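Side-chain contacts in DUF2442 domain-containing protein (Nitrosomonas europaea, PDB 2AUW), which is of unknown function but may bind DNA, carrying a helix-turn-helix-like region behind an N-terminal domain with a small antiparallel sheet: residues F7-T12 and N78-A83; E93-W98 and S121-A126; S105-A110 and I115-V120. One frame throughout, in Å; residues are numbered along the deposited sequence.

Contact 1 of 3, residues F7-T12 and N78-A83; sequences FFPKLT and NVYAWA
Phe7 and Pro9 pack against Tyr80 in a buried apolar contact, where the chain leading into strand 11-16, an outer strand of the three-stranded antiparallel sheet, meets helix 76-86. The contact is built on an offset edge-to-face aromatic pair. The edge of Phe7 is directed at the face of Tyr80, with ring centroids 5.3 Å apart and planes at 73°. Both rings have CG anti to the backbone N (chi1 -180° in Phe7, -169° in Tyr80), which carries each across to the other segment. Pro9 meets the same tyrosine over a face: its CG lies 4.1 Å from the centroid of the Tyr80 ring, a CH-pi contact toward the CZ side. The proline also bridges the two aromatics, since its CD sits over the centre of the Phe7 ring. Trp26, edge-to-face with Tyr80, adds a wall from strand 21-26, and the phenolic OH is hydrogen-bonded to Glu30. With an alanine in place of Tyr80, Pro9 CG would probably lose the ring face it rests on, Glu30 its hydroxyl mate, and Phe7 the aromatic face its edge meets. The closest approach is at the root of the tyrosine, where Phe7 CZ comes within 3.4 Å of Tyr80 CB.

Contact 2 of 3, residues E93-W98 and S121-A126; sequences EMFGDW and SYYRTA
Phe95 of helix 92-101 meets Tyr123 and Arg124 near the end of helix 117-124, and the aromatic interactions dominate. Tyr123 presents its ring edge to the face of Phe95, with centroids 5.8 Å apart and planes at 72°. The same residue adds a CH-pi contact, its CB standing 4.0 Å from the centroid of the Phe95 ring and close to the ring normal. Trp98 CE3, from the same helix, lies over the opposite face of Phe95, toward its rim. With CG of Phe95 anti to the backbone N (chi1 -173°), the ring crosses the gap between helices. Packing continues to the backbone, where Phe95 CD2 is 3.8 Å from Arg124 N.

Hydrogen bonds serve the helix end instead. Ser121 O accepts from Thr125 N, and Thr125 OG1 also donates to Ser121 O at 2.8 Å. Ala126, with positive phi, is C-prime of a Schellman motif, His127 N returning to Tyr122 O. The guanidinium of Arg124 leads away to Asn4 O and to a salt bridge with Glu5.

No hydrogen bond crosses between the segments, so the placement of the two helices here rests on the fit of rings and hydrocarbon, the charge being directed away.

Contact 3 of 3, residues S105-A110 and I115-V120; sequences SLTTAA and ISRRMV
Arg117 lies across Leu106, Thr107 and Ala110, and its side chain can be followed as a worked example of one residue serving several partners. From CB, the first torsion puts CG anti to the carbonyl carbon (chi1 -63°), and CG settles 3.9 Å from Ala110 CB. Next along, CD passes Thr107 OG1, and a bend at chi3 (85°) swings the guanidinium over the start of helix 106-113. NE then donates to Thr107 OG1 at 3.0 Å, a fairly straight bond (158°) in the guanidinium plane. CZ and NH2 rest above Leu106 CB, which covers one face of the group, while Leu106 CD1 lies beside both terminal nitrogens. At the tip, NH2 donates to a water 3.0 Å away that also accepts from Thr107 N, and it forms a salt bridge with Asp45 of the second subunit.

Two short helices joined by a tight turn in this way are consistent with the helix-turn-helix motif of many DNA-binding proteins. Between the two helices, Val120 CG1 meets Leu106 CD2 at 3.7 Å and also touches Ala109 CB, while its CG2 lies 3.6 Å from Ala110 N. At the turn the packing is tight, Ala110 CB approaching Ile115 O to 3.1 Å, and Ile115 N donates to Ala110 O. Each helix is capped at its start: Ser105 and Thr108 form a capping box, and the N-cap residue Ser116 accepts at OG from Met119 N, 3.0 Å away.

The three contacts form a series, contact 2 touching each of the others. Contact 1 joins the approach to the N-terminal sheet to helix 76-86, and its centre is 12 Å from that of contact 2; they are tied by a probable hydrogen bond from Phe8 N to Thr125 O of 2.9 Å. Contact 2 in turn lies 11 Å, centre to centre, from contact 3, which shares helix 117-124 and meets it where Phe95 CE2 approaches Val120 O at 3.5 Å. Contacts 1 and 3 do not touch, their nearest atoms being about 10 Å apart. Contact 2 thus lies between the other two, and contact 3 also reaches the second subunit.

Contact 1 of 3, residues F7-T12 and N78-A83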
# COMPACT_ATOMS: atom_id res chain seq x y z
N PHE B 7 -5.03 7.59 -6.28
CA PHE B 7 -4.58 8.08 -7.58
C PHE B 7 -3.11 8.49 -7.47
O PHE B 7 -2.71 9.43 -6.73
CB PHE B 7 -5.50 9.22 -8.09
CG PHE B 7 -5.11 9.79 -9.44
CD1 PHE B 7 -5.33 9.08 -10.62
CD2 PHE B 7 -4.53 11.06 -9.53
CE1 PHE B 7 -4.94 9.62 -11.88
CE2 PHE B 7 -4.16 11.61 -10.78
CZ PHE B 7 -4.37 10.88 -11.96
N PHE B 8 -2.29 7.75 -8.18
CA PHE B 8 -0.84 7.87 -8.05
C PHE B 8 -0.30 9.24 -8.57
O PHE B 8 0.33 9.98 -7.82
CB PHE B 8 -0.11 6.65 -8.66
CG PHE B 8 1.39 6.83 -8.76
CD1 PHE B 8 2.20 6.64 -7.63
CD2 PHE B 8 1.99 7.26 -9.95
CE1 PHE B 8 3.60 6.85 -7.69
CE2 PHE B 8 3.37 7.46 -10.04
CZ PHE B 8 4.19 7.25 -8.90
N PRO B 9 -0.62 9.62 -9.82
CA PRO B 9 -0.03 10.90 -10.32
C PRO B 9 -0.41 12.16 -9.52
O PRO B 9 -1.53 12.29 -9.01
CB PRO B 9 -0.58 11.01 -11.75
CG PRO B 9 -0.97 9.62 -12.11
CD PRO B 9 -1.49 9.01 -10.84
N LYS B 10 0.55 13.08 -9.40
CA LYS B 10 0.28 14.38 -8.79
C LYS B 10 0.27 15.41 -9.91
O LYS B 10 1.10 15.35 -10.80
CB LYS B 10 1.38 14.77 -7.78
CG LYS B 10 1.47 13.84 -6.57
CD LYS B 10 2.86 13.95 -5.91
CE LYS B 10 3.19 12.72 -5.07
NZ LYS B 10 2.74 12.85 -3.64
N LEU B 11 -0.69 16.31 -9.87
CA LEU B 11 -0.76 17.43 -10.80
C LEU B 11 0.22 18.48 -10.33
O LEU B 11 0.04 19.08 -9.27
CB LEU B 11 -2.18 18.02 -10.85
CG LEU B 11 -2.39 19.22 -11.78
CD1 LEU B 11 -2.03 18.84 -13.25
CD2 LEU B 11 -3.78 19.81 -11.67
N THR B 12 1.24 18.71 -11.15
CA THR B 12 2.33 19.62 -10.79
C THR B 12 2.34 20.94 -11.54
O THR B 12 3.07 21.85 -11.15
CB THR B 12 3.71 18.93 -10.94
OG1 THR B 12 3.92 18.56 -12.32
CG2 THR B 12 3.78 17.68 -10.11
N ASN B 78 -9.91 12.92 -12.68
CA ASN B 78 -10.77 12.97 -13.88
C ASN B 78 -10.05 13.66 -15.03
O ASN B 78 -10.10 13.21 -16.15
CB ASN B 78 -12.09 13.70 -13.58
CG ASN B 78 -12.78 13.14 -12.35
OD1 ASN B 78 -12.95 11.94 -12.21
ND2 ASN B 78 -13.12 14.02 -11.42
N VAL B 79 -9.37 14.77 -14.74
CA VAL B 79 -8.65 15.49 -15.82
C VAL B 79 -7.60 14.61 -16.47
O VAL B 79 -7.49 14.55 -17.69
CB VAL B 79 -8.03 16.82 -15.35
CG1 VAL B 79 -7.15 17.40 -16.48
CG2 VAL B 79 -9.15 17.81 -14.98
N TYR B 80 -6.85 13.88 -15.63
CA TYR B 80 -5.88 12.91 -16.14
C TYR B 80 -6.54 11.87 -17.07
O TYR B 80 -6.07 11.62 -18.21
CB TYR B 80 -5.16 12.25 -14.94
CG TYR B 80 -3.98 11.43 -15.29
CD1 TYR B 80 -2.69 12.02 -15.39
CD2 TYR B 80 -4.10 10.06 -15.48
CE1 TYR B 80 -1.58 11.25 -15.69
CE2 TYR B 80 -2.98 9.29 -15.81
CZ TYR B 80 -1.73 9.90 -15.90
OH TYR B 80 -0.66 9.10 -16.19
N ALA B 81 -7.63 11.25 -16.60
CA ALA B 81 -8.40 10.29 -17.41
C ALA B 81 -8.84 10.86 -18.76
O ALA B 81 -8.72 10.18 -19.80
CB ALA B 81 -9.61 9.80 -16.64
N TRP B 82 -9.35 12.09 -18.75
CA TRP B 82 -9.84 12.73 -20.00
C TRP B 82 -8.69 12.96 -20.95
O TRP B 82 -8.84 12.80 -22.17
CB TRP B 82 -10.51 14.08 -19.73
CG TRP B 82 -11.62 14.02 -18.75
CD1 TRP B 82 -12.30 12.90 -18.37
CD2 TRP B 82 -12.16 15.10 -18.00
NE1 TRP B 82 -13.24 13.22 -17.42
CE2 TRP B 82 -13.18 14.56 -17.17
CE3 TRP B 82 -11.90 16.48 -17.93
CZ2 TRP B 82 -13.92 15.34 -16.29
CZ3 TRP B 82 -12.65 17.26 -17.07
CH2 TRP B 82 -13.65 16.67 -16.24
N ALA B 83 -7.52 13.31 -20.39
CA ALA B 83 -6.36 13.57 -21.22
C ALA B 83 -5.97 12.28 -21.92
O ALA B 83 -5.68 12.26 -23.14
CB ALA B 83 -5.19 14.11 -20.36

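Contact 2 of 3, residues E93-W98 and S121-A126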
# COMPACT_ATOMS: atom_id res chain seq x y z
N GLU B 93 -9.85 5.21 -15.28
CA GLU B 93 -11.31 5.26 -15.07
C GLU B 93 -12.07 4.25 -15.90
O GLU B 93 -12.98 3.61 -15.38
CB GLU B 93 -11.86 6.67 -15.31
CG GLU B 93 -11.40 7.65 -14.27
CD GLU B 93 -12.07 9.01 -14.37
OE1 GLU B 93 -12.85 9.27 -15.31
OE2 GLU B 93 -11.80 9.84 -13.51
N MSE B 94 -11.69 4.07 -17.15
CA MSE B 94 -12.29 3.02 -17.99
C MSE B 94 -12.08 1.65 -17.34
O MSE B 94 -13.00 0.82 -17.26
CB MSE B 94 -11.67 3.06 -19.41
CG MSE B 94 -12.21 4.20 -20.27
SE MSE B 94 -11.12 4.46 -21.83
CE MSE B 94 -11.44 2.75 -22.74
N PHE B 95 -10.88 1.44 -16.82
CA PHE B 95 -10.50 0.20 -16.15
C PHE B 95 -11.27 0.03 -14.83
O PHE B 95 -11.82 -1.05 -14.55
CB PHE B 95 -8.98 0.18 -15.90
CG PHE B 95 -8.46 -1.14 -15.36
CD1 PHE B 95 -8.25 -2.22 -16.23
CD2 PHE B 95 -8.19 -1.29 -14.00
CE1 PHE B 95 -7.78 -3.46 -15.77
CE2 PHE B 95 -7.70 -2.53 -13.50
CZ PHE B 95 -7.49 -3.62 -14.40
N GLY B 96 -11.30 1.08 -14.02
CA GLY B 96 -12.08 1.07 -12.77
C GLY B 96 -13.58 0.88 -12.99
O GLY B 96 -14.23 0.15 -12.23
N ASP B 97 -14.12 1.49 -14.04
CA ASP B 97 -15.53 1.30 -14.43
C ASP B 97 -15.81 -0.16 -14.80
O ASP B 97 -16.83 -0.72 -14.41
CB ASP B 97 -15.89 2.19 -15.62
CG ASP B 97 -16.04 3.67 -15.25
OD1 ASP B 97 -15.94 4.03 -14.05
OD2 ASP B 97 -16.26 4.47 -16.17
N TRP B 98 -14.88 -0.78 -15.56
CA TRP B 98 -14.98 -2.20 -15.87
C TRP B 98 -14.99 -3.09 -14.62
O TRP B 98 -15.79 -4.02 -14.54
CB TRP B 98 -13.86 -2.63 -16.85
CG TRP B 98 -13.72 -4.11 -17.02
CD1 TRP B 98 -14.42 -4.93 -17.87
CD2 TRP B 98 -12.76 -4.95 -16.35
NE1 TRP B 98 -13.98 -6.23 -17.74
CE2 TRP B 98 -12.96 -6.27 -16.82
CE3 TRP B 98 -11.76 -4.71 -15.40
CZ2 TRP B 98 -12.19 -7.35 -16.37
CZ3 TRP B 98 -11.00 -5.79 -14.93
CH2 TRP B 98 -11.23 -7.09 -15.41
N SER B 121 -4.00 -3.40 -9.42
CA SER B 121 -3.87 -2.18 -8.63
C SER B 121 -3.11 -1.06 -9.37
O SER B 121 -3.54 0.08 -9.38
CB SER B 121 -3.17 -2.49 -7.32
OG SER B 121 -3.04 -1.32 -6.54
N TYR B 122 -1.99 -1.39 -9.99
CA TYR B 122 -1.21 -0.37 -10.72
C TYR B 122 -2.02 0.32 -11.81
O TYR B 122 -1.98 1.55 -11.93
CB TYR B 122 0.09 -0.95 -11.28
CG TYR B 122 1.26 -0.78 -10.30
CD1 TYR B 122 2.39 -0.04 -10.66
CD2 TYR B 122 1.21 -1.30 -9.01
CE1 TYR B 122 3.46 0.14 -9.79
CE2 TYR B 122 2.30 -1.15 -8.11
CZ TYR B 122 3.42 -0.42 -8.52
OH TYR B 122 4.50 -0.24 -7.66
N TYR B 123 -2.77 -0.48 -12.56
CA TYR B 123 -3.66 0.03 -13.62
C TYR B 123 -4.81 0.85 -13.03
O TYR B 123 -5.13 1.93 -13.54
CB TYR B 123 -4.23 -1.12 -14.44
CG TYR B 123 -3.22 -1.93 -15.26
CD1 TYR B 123 -3.41 -3.30 -15.46
CD2 TYR B 123 -2.10 -1.32 -15.84
CE1 TYR B 123 -2.49 -4.07 -16.24
CE2 TYR B 123 -1.19 -2.08 -16.60
CZ TYR B 123 -1.38 -3.44 -16.78
OH TYR B 123 -0.46 -4.18 -17.52
N ARG B 124 -5.42 0.33 -11.97
CA ARG B 124 -6.55 0.97 -11.31
C ARG B 124 -6.19 2.37 -10.78
O ARG B 124 -7.01 3.27 -10.79
CB ARG B 124 -6.99 0.08 -10.12
CG ARG B 124 -8.35 0.37 -9.54
CD ARG B 124 -8.58 -0.45 -8.27
NE ARG B 124 -8.05 0.18 -7.05
CZ ARG B 124 -8.67 1.12 -6.33
NH1 ARG B 124 -8.10 1.60 -5.24
NH2 ARG B 124 -9.87 1.57 -6.68
N THR B 125 -4.97 2.50 -10.24
CA THR B 125 -4.53 3.69 -9.51
C THR B 125 -3.70 4.64 -10.41
O THR B 125 -3.15 5.62 -9.94
CB THR B 125 -3.72 3.31 -8.30
OG1 THR B 125 -2.56 2.58 -8.73
CG2 THR B 125 -4.57 2.46 -7.35
N ALA B 126 -3.60 4.30 -11.71
CA ALA B 126 -2.85 5.11 -12.71
C ALA B 126 -1.35 5.15 -12.40
O ALA B 126 -0.67 6.13 -12.70
CB ALA B 126 -3.44 6.55 -12.85

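Contact 3 of 3, residues S105-A110 and I115-V120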
# COMPACT_ATOMS: atom_id res chain seq x y z
N SER B 105 -13.10 -7.37 -7.50
CA SER B 105 -12.06 -6.91 -6.58
C SER B 105 -10.69 -7.07 -7.26
O SER B 105 -10.61 -7.59 -8.37
CB SER B 105 -12.07 -7.78 -5.32
OG SER B 105 -11.66 -9.12 -5.60
N LEU B 106 -9.62 -6.68 -6.57
CA LEU B 106 -8.26 -6.97 -7.04
C LEU B 106 -8.10 -8.46 -7.37
O LEU B 106 -7.55 -8.81 -8.42
CB LEU B 106 -7.21 -6.56 -6.00
CG LEU B 106 -7.01 -5.07 -5.70
CD1 LEU B 106 -5.80 -4.91 -4.79
CD2 LEU B 106 -6.86 -4.21 -6.99
N THR B 107 -8.59 -9.32 -6.47
CA THR B 107 -8.53 -10.78 -6.68
C THR B 107 -9.27 -11.25 -7.92
O THR B 107 -8.67 -11.89 -8.77
CB THR B 107 -9.02 -11.56 -5.42
OG1 THR B 107 -8.15 -11.27 -4.33
CG2 THR B 107 -8.99 -13.07 -5.68
N THR B 108 -10.56 -10.92 -8.03
CA THR B 108 -11.39 -11.44 -9.10
C THR B 108 -11.02 -10.77 -10.45
O THR B 108 -11.07 -11.43 -11.50
CB THR B 108 -12.91 -11.37 -8.78
OG1 THR B 108 -13.27 -10.04 -8.40
CG2 THR B 108 -13.27 -12.33 -7.62
N ALA B 109 -10.58 -9.51 -10.41
CA ALA B 109 -10.08 -8.87 -11.65
C ALA B 109 -8.79 -9.53 -12.12
O ALA B 109 -8.62 -9.79 -13.30
CB ALA B 109 -9.89 -7.34 -11.48
N ALA B 110 -7.88 -9.81 -11.19
CA ALA B 110 -6.62 -10.49 -11.54
C ALA B 110 -6.90 -11.87 -12.15
O ALA B 110 -6.34 -12.22 -13.20
CB ALA B 110 -5.69 -10.61 -10.32
N ILE B 115 -3.63 -11.82 -14.78
CA ILE B 115 -2.48 -10.98 -14.40
C ILE B 115 -2.43 -10.91 -12.87
O ILE B 115 -3.32 -11.44 -12.19
CB ILE B 115 -2.56 -9.53 -15.00
CG1 ILE B 115 -3.72 -8.72 -14.40
CG2 ILE B 115 -2.62 -9.56 -16.54
CD1 ILE B 115 -3.85 -7.27 -14.95
N SER B 116 -1.41 -10.27 -12.32
CA SER B 116 -1.26 -10.23 -10.86
C SER B 116 -2.19 -9.21 -10.22
O SER B 116 -2.62 -8.26 -10.90
CB SER B 116 0.18 -9.94 -10.50
OG SER B 116 0.49 -8.56 -10.67
N ARG B 117 -2.52 -9.40 -8.93
CA ARG B 117 -3.30 -8.42 -8.18
C ARG B 117 -2.58 -7.09 -8.14
O ARG B 117 -3.22 -6.04 -8.21
CB ARG B 117 -3.57 -8.88 -6.75
CG ARG B 117 -4.39 -10.13 -6.64
CD ARG B 117 -4.45 -10.53 -5.17
NE ARG B 117 -5.51 -9.87 -4.42
CZ ARG B 117 -5.34 -8.88 -3.53
NH1 ARG B 117 -4.13 -8.39 -3.30
NH2 ARG B 117 -6.38 -8.40 -2.86
N ARG B 118 -1.24 -7.13 -8.03
CA ARG B 118 -0.47 -5.91 -8.03
C ARG B 118 -0.68 -5.12 -9.32
O ARG B 118 -0.84 -3.91 -9.27
CB ARG B 118 1.03 -6.18 -7.82
CG ARG B 118 1.92 -4.92 -7.88
CD ARG B 118 3.40 -5.30 -7.78
NE ARG B 118 4.29 -4.25 -7.25
CZ ARG B 118 4.25 -3.77 -6.01
NH1 ARG B 118 5.11 -2.84 -5.61
NH2 ARG B 118 3.32 -4.21 -5.17
N MSE B 119 -0.66 -5.83 -10.45
CA MSE B 119 -0.80 -5.14 -11.75
C MSE B 119 -2.20 -4.55 -11.91
O MSE B 119 -2.35 -3.46 -12.46
CB MSE B 119 -0.46 -6.08 -12.90
CG MSE B 119 1.04 -6.16 -13.14
SE MSE B 119 1.52 -4.49 -14.05
CE MSE B 119 2.79 -5.34 -15.37
N VAL B 120 -3.21 -5.28 -11.48
CA VAL B 120 -4.56 -4.72 -11.40
C VAL B 120 -4.57 -3.40 -10.62
O VAL B 120 -5.13 -2.41 -11.09
CB VAL B 120 -5.58 -5.74 -10.80
CG1 VAL B 120 -6.98 -5.09 -10.61
CG2 VAL B 120 -5.67 -6.98 -11.71
O HOH W 1 -9.22 -8.44 -3.76